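Local coordinates for protein-glutaminase (Chryseobacterium proteolyticum, PDB 3A55) that hydrolyses the side-chain amide of glutamine residues within proteins, releasing ammonia and leaving glutamate, and is held here in a mutant pro form resembling the reaction intermediate, at residues F178-L183 / W194-A199; F43-Q48 / N254-S259; F149-D154 / P290-S295. The protein carries 1 engineered substitution. All coordinates share one frame; numbering follows the deposited sequence.

Contact 1. Residues F178-L183 / W194-A199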
loop_
_atom_site.group_PDB
_atom_site.type_symbol
_atom_site.label_atom_id
_atom_site.label_comp_id
_atom_site.label_asym_id
_atom_site.label_seq_id
_atom_site.Cartn_x
_atom_site.Cartn_y
_atom_site.Cartn_z
ATOM N N PHE A 178 -3.789 3.755 6.843
ATOM C CA PHE A 178 -3.482 4.175 5.484
ATOM C C PHE A 178 -3.252 5.674 5.498
ATOM O O PHE A 178 -4.117 6.428 5.961
ATOM C CB PHE A 178 -4.655 3.863 4.544
ATOM C CG PHE A 178 -4.899 2.396 4.340
ATOM C CD1 PHE A 178 -4.348 1.736 3.245
ATOM C CD2 PHE A 178 -5.670 1.668 5.242
ATOM C CE1 PHE A 178 -4.563 0.374 3.055
ATOM C CE2 PHE A 178 -5.893 0.309 5.061
ATOM C CZ PHE A 178 -5.331 -0.343 3.960
ATOM N N VAL A 179 -2.114 6.125 4.985
ATOM C CA VAL A 179 -1.841 7.546 4.847
ATOM C C VAL A 179 -1.748 7.875 3.362
ATOM O O VAL A 179 -1.167 7.110 2.600
ATOM C CB VAL A 179 -0.570 7.979 5.637
ATOM C CG1 VAL A 179 0.676 7.179 5.197
ATOM C CG2 VAL A 179 -0.323 9.467 5.521
ATOM N N TYR A 180 -2.346 8.995 2.954
ATOM C CA TYR A 180 -2.403 9.357 1.540
ATOM C C TYR A 180 -1.857 10.749 1.305
ATOM O O TYR A 180 -2.026 11.648 2.140
ATOM C CB TYR A 180 -3.845 9.334 1.034
ATOM C CG TYR A 180 -4.629 8.090 1.347
ATOM C CD1 TYR A 180 -4.858 7.112 0.378
ATOM C CD2 TYR A 180 -5.180 7.898 2.619
ATOM C CE1 TYR A 180 -5.601 5.974 0.655
ATOM C CE2 TYR A 180 -5.916 6.763 2.914
ATOM C CZ TYR A 180 -6.132 5.804 1.938
ATOM O OH TYR A 180 -6.866 4.682 2.233
ATOM N N GLY A 181 -1.256 10.954 0.134
ATOM C CA GLY A 181 -0.838 12.285 -0.251
ATOM C C GLY A 181 0.270 12.267 -1.272
ATOM O O GLY A 181 0.428 11.294 -2.011
ATOM N N ASN A 182 1.023 13.357 -1.297
ATOM C CA ASN A 182 2.208 13.465 -2.108
ATOM C C ASN A 182 3.352 12.977 -1.226
ATOM O O ASN A 182 4.041 13.782 -0.601
ATOM C CB ASN A 182 2.403 14.925 -2.513
ATOM C CG ASN A 182 3.638 15.136 -3.349
ATOM O OD1 ASN A 182 4.072 14.241 -4.084
ATOM N ND2 ASN A 182 4.211 16.331 -3.252
ATOM N N LEU A 183 3.529 11.655 -1.153
ATOM C CA LEU A 183 4.432 11.082 -0.156
ATOM C C LEU A 183 5.812 10.817 -0.738
ATOM O O LEU A 183 5.948 10.417 -1.904
ATOM C CB LEU A 183 3.851 9.782 0.400
ATOM C CG LEU A 183 2.393 9.832 0.900
ATOM C CD1 LEU A 183 1.993 8.470 1.468
ATOM C CD2 LEU A 183 2.172 10.957 1.928
ATOM N N TRP A 194 5.317 7.851 -3.193
ATOM C CA TRP A 194 4.106 7.060 -3.076
ATOM C C TRP A 194 2.869 7.938 -3.076
ATOM O O TRP A 194 2.919 9.064 -2.595
ATOM C CB TRP A 194 4.048 6.344 -1.733
ATOM C CG TRP A 194 5.156 5.387 -1.414
ATOM C CD1 TRP A 194 5.722 4.444 -2.238
ATOM C CD2 TRP A 194 5.771 5.224 -0.133
ATOM N NE1 TRP A 194 6.672 3.716 -1.536
ATOM C CE2 TRP A 194 6.722 4.186 -0.245
ATOM C CE3 TRP A 194 5.620 5.869 1.102
ATOM C CZ2 TRP A 194 7.497 3.767 0.837
ATOM C CZ3 TRP A 194 6.396 5.460 2.172
ATOM C CH2 TRP A 194 7.328 4.421 2.030
ATOM N N SER A 195 1.763 7.390 -3.563
ATOM C CA SER A 195 0.457 8.044 -3.435
ATOM C C SER A 195 -0.188 7.718 -2.087
ATOM O O SER A 195 -1.025 8.474 -1.591
ATOM C CB SER A 195 -0.474 7.608 -4.553
ATOM O OG SER A 195 -0.747 6.225 -4.459
ATOM N N TYR A 196 0.190 6.579 -1.512
ATOM C CA TYR A 196 -0.270 6.206 -0.170
ATOM C C TYR A 196 0.718 5.212 0.418
ATOM O O TYR A 196 1.525 4.628 -0.300
ATOM C CB TYR A 196 -1.684 5.600 -0.204
ATOM C CG TYR A 196 -1.730 4.102 -0.452
ATOM C CD1 TYR A 196 -1.686 3.580 -1.748
ATOM C CD2 TYR A 196 -1.821 3.199 0.617
ATOM C CE1 TYR A 196 -1.724 2.196 -1.968
ATOM C CE2 TYR A 196 -1.842 1.819 0.399
ATOM C CZ TYR A 196 -1.792 1.323 -0.894
ATOM O OH TYR A 196 -1.836 -0.037 -1.109
ATOM N N HIS A 197 0.646 5.037 1.729
ATOM C CA HIS A 197 1.408 4.011 2.422
ATOM C C HIS A 197 0.512 3.398 3.487
ATOM O O HIS A 197 -0.468 4.011 3.927
ATOM C CB HIS A 197 2.691 4.609 3.015
ATOM C CG HIS A 197 3.625 3.601 3.620
ATOM N ND1 HIS A 197 3.823 2.349 3.080
ATOM C CD2 HIS A 197 4.418 3.667 4.722
ATOM C CE1 HIS A 197 4.708 1.691 3.816
ATOM N NE2 HIS A 197 5.091 2.472 4.809
ATOM N N VAL A 198 0.829 2.177 3.887
ATOM C CA VAL A 198 0.065 1.490 4.924
ATOM C C VAL A 198 1.019 0.693 5.792
ATOM O O VAL A 198 2.044 0.192 5.302
ATOM C CB VAL A 198 -1.049 0.573 4.322
ATOM C CG1 VAL A 198 -0.477 -0.498 3.391
ATOM C CG2 VAL A 198 -1.931 -0.060 5.423
ATOM N N ALA A 199 0.685 0.599 7.082
ATOM C CA ALA A 199 1.388 -0.291 8.009
ATOM C C ALA A 199 0.395 -0.738 9.073
ATOM O O ALA A 199 -0.762 -0.297 9.078
ATOM C CB ALA A 199 2.592 0.405 8.619
#

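Contact 2. Residues F43-Q48 / N254-S259. Engineered in segment 43-48: Gln47 (natural residue Ala).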
loop_
_atom_site.group_PDB
_atom_site.type_symbol
_atom_site.label_atom_id
_atom_site.label_comp_id
_atom_site.label_asym_id
_atom_site.label_seq_id
_atom_site.Cartn_x
_atom_site.Cartn_y
_atom_site.Cartn_z
ATOM N N PHE A 43 -3.592 4.889 -8.548
ATOM C CA PHE A 43 -4.529 3.790 -8.781
ATOM C C PHE A 43 -4.725 2.982 -7.516
ATOM O O PHE A 43 -3.907 3.053 -6.602
ATOM C CB PHE A 43 -3.991 2.835 -9.850
ATOM C CG PHE A 43 -3.838 3.459 -11.194
ATOM C CD1 PHE A 43 -4.950 3.715 -11.991
ATOM C CD2 PHE A 43 -2.584 3.772 -11.674
ATOM C CE1 PHE A 43 -4.804 4.277 -13.265
ATOM C CE2 PHE A 43 -2.432 4.343 -12.941
ATOM C CZ PHE A 43 -3.546 4.599 -13.726
ATOM N N MET A 44 -5.789 2.192 -7.493
ATOM C CA MET A 44 -6.035 1.309 -6.358
ATOM C C MET A 44 -4.864 0.343 -6.167
ATOM O O MET A 44 -4.232 -0.091 -7.137
ATOM C CB MET A 44 -7.330 0.525 -6.545
ATOM C CG MET A 44 -7.299 -0.460 -7.697
ATOM S SD MET A 44 -8.828 -1.387 -7.892
ATOM C CE MET A 44 -8.805 -2.414 -6.442
ATOM N N LEU A 45 -4.575 0.058 -4.897
ATOM C CA LEU A 45 -3.624 -0.970 -4.472
ATOM C C LEU A 45 -2.160 -0.575 -4.655
ATOM O O LEU A 45 -1.403 -0.498 -3.679
ATOM C CB LEU A 45 -3.943 -2.330 -5.094
ATOM C CG LEU A 45 -3.323 -3.540 -4.394
ATOM C CD1 LEU A 45 -3.739 -3.587 -2.922
ATOM C CD2 LEU A 45 -3.715 -4.827 -5.114
ATOM N N THR A 46 -1.742 -0.322 -5.892
ATOM C CA THR A 46 -0.373 0.129 -6.100
ATOM C C THR A 46 -0.119 1.461 -5.385
ATOM O O THR A 46 -0.971 2.365 -5.394
ATOM C CB THR A 46 0.004 0.253 -7.606
ATOM O OG1 THR A 46 1.352 0.726 -7.704
ATOM C CG2 THR A 46 -0.928 1.214 -8.346
ATOM N N GLN A 47 1.039 1.578 -4.748
ATOM C CA GLN A 47 1.451 2.797 -4.096
ATOM C C GLN A 47 2.161 3.774 -5.018
ATOM O O GLN A 47 2.533 4.830 -4.599
ATOM C CB GLN A 47 2.366 2.485 -2.911
ATOM C CG GLN A 47 1.690 1.614 -1.890
ATOM C CD GLN A 47 2.669 0.870 -1.024
ATOM O OE1 GLN A 47 3.633 0.283 -1.442
ATOM N N GLN A 48 2.356 3.375 -6.274
ATOM C CA GLN A 48 3.129 4.179 -7.213
ATOM C C GLN A 48 2.289 5.233 -7.917
ATOM O O GLN A 48 1.091 5.046 -8.164
ATOM C CB GLN A 48 3.795 3.286 -8.272
ATOM C CG GLN A 48 4.728 2.203 -7.695
ATOM C CD GLN A 48 5.258 1.273 -8.781
ATOM O OE1 GLN A 48 4.777 0.154 -8.952
ATOM N NE2 GLN A 48 6.224 1.752 -9.544
ATOM N N ASN A 254 -8.149 -6.455 8.899
ATOM C CA ASN A 254 -8.426 -7.336 7.765
ATOM C C ASN A 254 -8.569 -6.601 6.427
ATOM O O ASN A 254 -8.605 -7.235 5.375
ATOM C CB ASN A 254 -9.605 -8.287 8.024
ATOM C CG ASN A 254 -10.952 -7.600 7.947
ATOM O OD1 ASN A 254 -11.066 -6.398 8.158
ATOM N ND2 ASN A 254 -11.988 -8.377 7.642
ATOM N N VAL A 255 -8.643 -5.272 6.466
ATOM C CA VAL A 255 -8.678 -4.502 5.217
ATOM C C VAL A 255 -7.303 -4.537 4.552
ATOM O O VAL A 255 -6.300 -4.140 5.154
ATOM C CB VAL A 255 -9.126 -3.048 5.459
ATOM C CG1 VAL A 255 -9.056 -2.240 4.164
ATOM C CG2 VAL A 255 -10.536 -3.033 6.007
ATOM N N TYR A 256 -7.266 -5.033 3.320
ATOM C CA TYR A 256 -6.020 -5.145 2.555
ATOM C C TYR A 256 -5.670 -3.798 1.927
ATOM O O TYR A 256 -4.520 -3.360 1.954
ATOM C CB TYR A 256 -6.204 -6.190 1.461
ATOM C CG TYR A 256 -4.963 -6.658 0.732
ATOM C CD1 TYR A 256 -4.959 -6.763 -0.666
ATOM C CD2 TYR A 256 -3.818 -7.044 1.428
ATOM C CE1 TYR A 256 -3.851 -7.251 -1.353
ATOM C CE2 TYR A 256 -2.689 -7.528 0.752
ATOM C CZ TYR A 256 -2.716 -7.621 -0.642
ATOM O OH TYR A 256 -1.632 -8.104 -1.344
ATOM N N TYR A 257 -6.684 -3.147 1.353
ATOM C CA TYR A 257 -6.512 -1.834 0.750
ATOM C C TYR A 257 -7.777 -1.012 0.976
ATOM O O TYR A 257 -8.882 -1.537 0.864
ATOM C CB TYR A 257 -6.218 -1.944 -0.755
ATOM C CG TYR A 257 -6.301 -0.616 -1.453
ATOM C CD1 TYR A 257 -5.261 0.312 -1.365
ATOM C CD2 TYR A 257 -7.454 -0.257 -2.158
ATOM C CE1 TYR A 257 -5.364 1.566 -1.990
ATOM C CE2 TYR A 257 -7.561 0.978 -2.777
ATOM C CZ TYR A 257 -6.524 1.882 -2.689
ATOM O OH TYR A 257 -6.648 3.107 -3.291
ATOM N N ARG A 258 -7.598 0.262 1.309
ATOM C CA ARG A 258 -8.717 1.199 1.444
ATOM C C ARG A 258 -8.540 2.302 0.405
ATOM O O ARG A 258 -7.487 2.933 0.347
ATOM C CB ARG A 258 -8.752 1.809 2.849
ATOM C CG ARG A 258 -9.804 2.911 2.961
ATOM C CD ARG A 258 -9.643 3.717 4.258
ATOM N NE ARG A 258 -10.571 4.856 4.321
ATOM C CZ ARG A 258 -10.301 6.063 3.831
ATOM N NH1 ARG A 258 -9.131 6.301 3.248
ATOM N NH2 ARG A 258 -11.195 7.045 3.935
ATOM N N SER A 259 -9.577 2.541 -0.392
ATOM C CA SER A 259 -9.496 3.613 -1.380
ATOM C C SER A 259 -9.769 4.966 -0.707
ATOM O O SER A 259 -10.307 5.017 0.403
ATOM C CB SER A 259 -10.521 3.400 -2.493
ATOM O OG SER A 259 -11.827 3.737 -2.033
HETATM O O HOH W 1 -4.343 3.845 -3.902
#

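Contact 3. Residues F149-D154 / P290-S295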
loop_
_atom_site.group_PDB
_atom_site.type_symbol
_atom_site.label_atom_id
_atom_site.label_comp_id
_atom_site.label_asym_id
_atom_site.label_seq_id
_atom_site.Cartn_x
_atom_site.Cartn_y
_atom_site.Cartn_z
ATOM N N PHE A 149 10.644 -5.732 3.190
ATOM C CA PHE A 149 10.837 -4.399 3.762
ATOM C C PHE A 149 11.923 -3.609 3.036
ATOM O O PHE A 149 11.836 -2.384 2.911
ATOM C CB PHE A 149 11.200 -4.471 5.241
ATOM C CG PHE A 149 10.123 -5.033 6.123
ATOM C CD1 PHE A 149 8.873 -4.410 6.212
ATOM C CD2 PHE A 149 10.367 -6.160 6.897
ATOM C CE1 PHE A 149 7.880 -4.913 7.048
ATOM C CE2 PHE A 149 9.388 -6.673 7.745
ATOM C CZ PHE A 149 8.137 -6.045 7.821
ATOM N N ARG A 150 12.947 -4.317 2.560
ATOM C CA ARG A 150 14.089 -3.677 1.912
ATOM C C ARG A 150 13.753 -3.151 0.527
ATOM O O ARG A 150 14.594 -2.508 -0.080
ATOM C CB ARG A 150 15.281 -4.647 1.796
ATOM C CG ARG A 150 14.991 -5.857 0.948
ATOM C CD ARG A 150 16.159 -6.850 0.966
ATOM N NE ARG A 150 15.816 -8.035 0.189
ATOM C CZ ARG A 150 16.637 -9.059 -0.012
ATOM N NH1 ARG A 150 17.852 -9.035 0.513
ATOM N NH2 ARG A 150 16.242 -10.103 -0.733
ATOM N N TYR A 151 12.544 -3.440 0.033
ATOM C CA TYR A 151 12.099 -2.956 -1.280
ATOM C C TYR A 151 10.909 -2.025 -1.092
ATOM O O TYR A 151 9.771 -2.472 -1.145
ATOM C CB TYR A 151 11.707 -4.117 -2.184
ATOM C CG TYR A 151 11.315 -3.710 -3.588
ATOM C CD1 TYR A 151 12.192 -2.977 -4.391
ATOM C CD2 TYR A 151 10.067 -4.060 -4.112
ATOM C CE1 TYR A 151 11.828 -2.594 -5.680
ATOM C CE2 TYR A 151 9.710 -3.707 -5.415
ATOM C CZ TYR A 151 10.590 -2.966 -6.184
ATOM O OH TYR A 151 10.235 -2.606 -7.473
ATOM N N PRO A 152 11.182 -0.744 -0.832
ATOM C CA PRO A 152 10.084 0.174 -0.520
ATOM C C PRO A 152 9.322 0.721 -1.731
ATOM O O PRO A 152 8.385 1.503 -1.540
ATOM C CB PRO A 152 10.798 1.307 0.218
ATOM C CG PRO A 152 12.151 1.330 -0.370
ATOM C CD PRO A 152 12.501 -0.110 -0.639
ATOM N N VAL A 153 9.695 0.342 -2.950
ATOM C CA VAL A 153 9.033 0.915 -4.136
ATOM C C VAL A 153 7.516 0.691 -4.123
ATOM O O VAL A 153 6.740 1.614 -4.409
ATOM C CB VAL A 153 9.644 0.363 -5.442
ATOM C CG1 VAL A 153 8.843 0.829 -6.654
ATOM C CG2 VAL A 153 11.086 0.816 -5.565
ATOM N N ASP A 154 7.089 -0.524 -3.794
ATOM C CA ASP A 154 5.673 -0.872 -3.833
ATOM C C ASP A 154 5.454 -2.126 -3.008
ATOM O O ASP A 154 6.421 -2.720 -2.517
ATOM C CB ASP A 154 5.221 -1.082 -5.296
ATOM C CG ASP A 154 3.727 -0.796 -5.528
ATOM O OD1 ASP A 154 3.348 -0.679 -6.700
ATOM O OD2 ASP A 154 2.937 -0.694 -4.565
ATOM N N PRO A 290 9.038 1.578 -12.417
ATOM C CA PRO A 290 7.993 0.839 -11.701
ATOM C C PRO A 290 8.417 -0.549 -11.240
ATOM O O PRO A 290 9.344 -1.152 -11.801
ATOM C CB PRO A 290 6.885 0.690 -12.753
ATOM C CG PRO A 290 7.565 0.927 -14.066
ATOM C CD PRO A 290 8.578 1.976 -13.760
ATOM N N ALA A 291 7.732 -1.037 -10.208
ATOM C CA ALA A 291 7.883 -2.407 -9.740
ATOM C C ALA A 291 7.450 -3.383 -10.843
ATOM O O ALA A 291 6.693 -3.012 -11.741
ATOM C CB ALA A 291 7.049 -2.622 -8.472
ATOM N N PRO A 292 7.913 -4.643 -10.774
ATOM C CA PRO A 292 7.446 -5.621 -11.764
ATOM C C PRO A 292 5.952 -5.906 -11.611
ATOM O O PRO A 292 5.370 -5.674 -10.536
ATOM C CB PRO A 292 8.257 -6.887 -11.454
ATOM C CG PRO A 292 9.209 -6.528 -10.357
ATOM C CD PRO A 292 8.819 -5.224 -9.767
ATOM N N ASP A 293 5.350 -6.414 -12.683
ATOM C CA ASP A 293 3.913 -6.666 -12.769
ATOM C C ASP A 293 3.471 -7.705 -11.739
ATOM O O ASP A 293 4.056 -8.780 -11.648
ATOM C CB ASP A 293 3.572 -7.162 -14.185
ATOM C CG ASP A 293 2.131 -6.892 -14.581
ATOM O OD1 ASP A 293 1.262 -6.808 -13.692
ATOM O OD2 ASP A 293 1.863 -6.759 -15.794
ATOM N N VAL A 294 2.454 -7.373 -10.950
ATOM C CA VAL A 294 1.844 -8.348 -10.048
ATOM C C VAL A 294 0.371 -8.596 -10.396
ATOM O O VAL A 294 -0.392 -9.082 -9.557
ATOM C CB VAL A 294 1.988 -7.938 -8.555
ATOM C CG1 VAL A 294 3.445 -8.043 -8.107
ATOM C CG2 VAL A 294 1.439 -6.531 -8.313
ATOM N N SER A 295 -0.022 -8.254 -11.627
ATOM C CA SER A 295 -1.398 -8.450 -12.085
ATOM C C SER A 295 -1.798 -9.924 -12.064
ATOM O O SER A 295 -2.964 -10.253 -11.856
ATOM C CB SER A 295 -1.601 -7.858 -13.485
ATOM O OG SER A 295 -0.722 -8.444 -14.432
#

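Contact 1. Residues F178-L183 / W194-A199
Val198 lays its methyl CG2 over the centre of the Phe178 ring. Val198 CG2 stands 3.6 Å from the centroid of the Phe178 ring, 12° off the normal, a CH-pi contact. Both side chains rise from the same face of the sheet, the valine alongside the phenyl ring. At the edge of the same ring, Phe178 CD1 meets Tyr196 CE2 at 3.8 Å. Tyr180 shares this face of the sheet, its CD1 lying 3.6 Å from Tyr196 CB. On the other face are Val179, His197, Leu183 and Trp194. Leu183 CD1 reaches back along the sheet and touches Tyr196 CA at 3.6 Å. Trp194 CZ3 lies over the rim of the His197 imidazole.

The backbones hold these groups in antiparallel register. Val179 and His197 form a hydrogen-bonded pair, with Val179 N to His197 O and His197 N to Val179 O both 2.9 Å. Gly181 N bonds Ser195 O at 3.0 Å. Leu183 and Trp194 then make a second hydrogen-bonded pair, one residue out of step, so the hairpin carries a beta bulge. At the backbone conformation of Gly181 a side chain would jam against the preceding carbonyl.

His197 CG stands anti to the backbone N (chi1 -174°), and NE2 bonds Asp217 OD2. With Cys156 this fits a Cys-His-Asp triad, consistent with a papain-like glutaminase, though the roles are inferred from geometry. Tyr180 OH bonds Arg258 O, and Tyr196 OH bonds Leu45 O.

Strand 244-252 pairs with strand 175-180 on the side away from strand 196-205. Helix 156-169 packs against Tyr196, His197 and Val198, while helix 228-234 touches Val179 and Ala199 through Trp231.

Contact 2. Residues F43-Q48 / N254-S259
The Tyr257 ring has the peptide between Met44 and Leu45 on one face. Leu45 N stands 3.3 Å above the plane of the Tyr257 ring, over its centre, and Met44 C lies nearer the rim. Tyr196 meets this ring edge-to-face. Leu45 CD1 touches the Tyr256 ring obliquely, 4.0 Å from Tyr256 CE1. Leu45 CD1 also packs on Tyr257 CB at 3.7 Å. Leu45 CG is anti to the backbone N (chi1 -161°), which turns the branch to both tyrosines. Met44 CB rests on Tyr257 CE2 at 3.8 Å.

Two successive residues, Tyr256 and Tyr257, sit opposite the single Leu265, which makes a classic beta bulge in the small sheet of strands 255-258 and 264-266. The 43-48 loop bends through an ST turn, in which Gln48 N bonds Thr46 OG1. It delivers the engineered Gln47, whose CD is linked covalently to Cys156 SG, consistent with an acyl-enzyme-like state.

No direct hydrogen bond joins the segments. A water bridges them, 2.8 Å from Phe43 O and 2.5 Å from Tyr257 OH. Without the Tyr257 ring, as with an alanine here, the Met44-Leu45 peptide would probably lose its aromatic cover and the water its hydroxyl partner. Tyr256 OH bonds Asn272 OD1.

Contact 3. Residues F149-D154 / P290-S295
Ala291 is the residue on which three side chains of 149-154 converge. The contacts across the two segments are van der Waals ones. Tyr151 OH lies 3.3 Å from both CA and CB of Ala291. The methyl sits at the edge of the Tyr151 ring, near its plane, with Ala291 CB 4.2 Å from Tyr151 CE2. Tyr151 CG is anti to its own N (chi1 -177°), and this extends the ring toward the 290-295 loop. Pro292 CD adds a looser touch on the same hydroxyl, 3.8 Å from Tyr151 OH. Val153 CG1 approaches Ala291 CB at 4.3 Å, and Asp154 CB lies 4.0 Å from that methyl. One small side chain is thus met by an aromatic edge, a valine methyl and a methylene.

The polar ends are held by other partners. Tyr151 OH bonds Pro288 O, just ahead of the 290-295 loop, which fixes the phenol beside Ala291. Asp154 turns its carboxylate to the 43-48 loop, where OD1 bonds Thr46 OG1 and OD2 bonds Gln47 N.

Within 290-295, an Asx turn shapes the chain beyond the contact. In it Asp293 OD1 accepts from Ser295 N at 2.8 Å.

The contact joins the loop leading into helix 156-169 to the C-terminal tail after helix 271-280. Phe280 of that helix meets the Tyr151 ring edge-to-face and also packs on Ala291, Pro292 and Val294. Strand 191-194 touches Pro152 and Val153 through Val192.

From the N terminus, the chain first gives the 43-48 loop, between strands 38-43 and 49-52 of the antiparallel sheet of five. Residues 149-154 come next, ahead of helix 156-169. Contact 1 then closes a short hairpin loop between 178-183 and 194-199. Later 254-259 returns to the 43-48 loop and closes contact 2, and the tail at 290-295 closes contact 3. Contacts 2 and 3 therefore cross, and contact 1 lies within both larger loops. The 43-48 segment bridges the other two contacts. Trp194 NE1 bonds Pro152 O, joining contacts 1 and 3. Together they tie the N-terminal sheet, the mixed sheet and the C-terminal tail around Cys156.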